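Local structure of unconventional myosin IB (Entamoeba histolytica, 5XGG) at residues Y13-N17 with D18-S22. The protein is an unconventional class I myosin whose C-terminal SH3 domain, the fragment crystallised, probably recruits partners by binding proline-rich peptides. Residues are numbered along the deposited sequence; the frame is centred on the assembly and turned at random.
Sequences YTAAN and DEELS
Tyr13 and Glu20 meet across a local hairpin-like excursion of the chain, the RT loop of the SH3 fold, which joins strand 6-9 to strand 28-35 at the domain surface. The tip is a type I beta turn from Asn17 to Glu20, closed by the backbone bond from Glu20 N to Asn17 O (3.1 Å). Asn17 adds a bond from its own side chain: Glu19 N lies in the plane of the amide carbonyl and uses a lone pair of Asn17 OD1, at 3.1 Å, though the hydrogen bond is bent, 139° at the hydrogen. Glu20 reaches back across the loop to the 13-17 arm. Its side chain stretches out past CG, which delivers the carboxylate to Ala16 N and the Tyr13 hydroxyl on that opposite arm. Glu20 OE1 accepts from both, 2.7 Å from Tyr13 OH and 2.9 Å from Ala16 N, and the two donors come from opposite faces of the carboxylate plane. The oxygen sits at the edge of the tyrosine ring, the ring and carboxylate planes 40° apart. The other oxygen, Glu20 OE2, has a weak, long bond from Asn17 ND2 at 3.5 Å. Nearer the base, Ser22 OG takes a straight bond from Ala15 N (2.9 Å, 166° at the hydrogen), while Ala15 CB packs 3.6 Å from Glu20 CB. Tyr54 meets the Tyr13 ring edge-to-face, and Trp38 touches both Tyr13 and Glu20; aromatic residues of this kind line the proline-rich ligand groove in SH3 domains. The Tyr13 hydroxyl and the Ala16 amide both donate to Glu20 OE1, which would tend to stabilise Glu20 as the anion, consistent with an acidic RT loop held in shape beside the ligand groove.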
loop_
_atom_site.group_PDB
_atom_site.type_symbol
_atom_site.label_atom_id
_atom_site.label_comp_id
_atom_site.label_asym_id
_atom_site.label_seq_id
_atom_site.Cartn_x
_atom_site.Cartn_y
_atom_site.Cartn_z
ATOM N N TYR A 13 -2.609 -5.616 8.846
ATOM C CA TYR A 13 -2.596 -6.860 8.061
ATOM C C TYR A 13 -1.345 -7.599 8.388
ATOM O O TYR A 13 -0.262 -7.010 8.365
ATOM C CB TYR A 13 -2.660 -6.554 6.575
ATOM C CG TYR A 13 -2.761 -7.813 5.709
ATOM C CD1 TYR A 13 -3.885 -8.604 5.752
ATOM C CD2 TYR A 13 -1.683 -8.259 4.947
ATOM C CE1 TYR A 13 -3.920 -9.790 5.065
ATOM C CE2 TYR A 13 -1.735 -9.417 4.229
ATOM C CZ TYR A 13 -2.837 -10.181 4.292
ATOM O OH TYR A 13 -2.978 -11.399 3.618
ATOM N N THR A 14 -1.458 -8.909 8.619
ATOM C CA THR A 14 -0.310 -9.807 8.726
ATOM C C THR A 14 -0.166 -10.645 7.507
ATOM O O THR A 14 -1.067 -11.378 7.128
ATOM C CB THR A 14 -0.457 -10.753 9.940
ATOM O OG1 THR A 14 -0.556 -9.942 11.093
ATOM C CG2 THR A 14 0.701 -11.635 10.077
ATOM N N ALA A 15 0.952 -10.500 6.840
ATOM C CA ALA A 15 1.267 -11.291 5.680
ATOM C C ALA A 15 1.052 -12.773 5.884
ATOM O O ALA A 15 1.475 -13.309 6.924
ATOM C CB ALA A 15 2.708 -11.043 5.274
ATOM N N ALA A 16 0.453 -13.396 4.880
ATOM C CA ALA A 16 0.144 -14.819 4.966
ATOM C C ALA A 16 1.313 -15.660 4.416
ATOM O O ALA A 16 1.270 -16.878 4.546
ATOM C CB ALA A 16 -1.119 -15.157 4.198
ATOM N N ASN A 17 2.325 -15.035 3.837
ATOM C CA ASN A 17 3.430 -15.766 3.222
ATOM C C ASN A 17 4.452 -14.697 2.939
ATOM O O ASN A 17 4.171 -13.467 3.058
ATOM C CB ASN A 17 3.004 -16.476 1.927
ATOM C CG ASN A 17 2.279 -15.567 0.990
ATOM O OD1 ASN A 17 2.837 -14.601 0.457
ATOM N ND2 ASN A 17 1.034 -15.825 0.800
ATOM N N ASP A 18 5.622 -15.178 2.554
ATOM C CA ASP A 18 6.798 -14.346 2.349
ATOM C C ASP A 18 6.681 -13.255 1.284
ATOM O O ASP A 18 7.432 -12.285 1.367
ATOM C CB ASP A 18 7.999 -15.225 1.977
ATOM C CG ASP A 18 8.556 -15.936 3.159
ATOM O OD1 ASP A 18 8.398 -15.456 4.244
ATOM O OD2 ASP A 18 9.109 -17.019 2.917
ATOM N N GLU A 19 5.740 -13.413 0.363
ATOM C CA GLU A 19 5.583 -12.538 -0.757
ATOM C C GLU A 19 4.569 -11.447 -0.490
ATOM O O GLU A 19 4.340 -10.574 -1.332
ATOM C CB GLU A 19 5.170 -13.265 -1.986
ATOM C CG GLU A 19 6.208 -14.227 -2.561
ATOM C CD GLU A 19 6.412 -15.499 -1.779
ATOM O OE1 GLU A 19 5.494 -15.996 -1.093
ATOM O OE2 GLU A 19 7.539 -16.049 -1.932
ATOM N N GLU A 20 3.912 -11.526 0.675
ATOM C CA GLU A 20 3.025 -10.447 1.147
ATOM C C GLU A 20 3.796 -9.513 2.101
ATOM O O GLU A 20 4.882 -9.832 2.677
ATOM C CB GLU A 20 1.748 -11.021 1.794
ATOM C CG GLU A 20 0.743 -11.476 0.749
ATOM C CD GLU A 20 -0.371 -12.293 1.344
ATOM O OE1 GLU A 20 -0.661 -12.172 2.525
ATOM O OE2 GLU A 20 -1.021 -13.051 0.560
ATOM N N LEU A 21 3.168 -8.346 2.292
ATOM C CA LEU A 21 3.673 -7.286 3.166
ATOM C C LEU A 21 2.728 -7.093 4.329
ATOM O O LEU A 21 1.542 -6.771 4.169
ATOM C CB LEU A 21 3.858 -6.011 2.333
ATOM C CG LEU A 21 4.289 -4.723 3.059
ATOM C CD1 LEU A 21 5.700 -4.854 3.556
ATOM C CD2 LEU A 21 4.102 -3.510 2.035
ATOM N N SER A 22 3.250 -7.169 5.546
ATOM C CA SER A 22 2.515 -6.752 6.737
ATOM C C SER A 22 2.546 -5.257 6.994
ATOM O O SER A 22 3.464 -4.551 6.498
ATOM C CB SER A 22 3.083 -7.441 7.994
ATOM O OG SER A 22 3.158 -8.854 7.862
#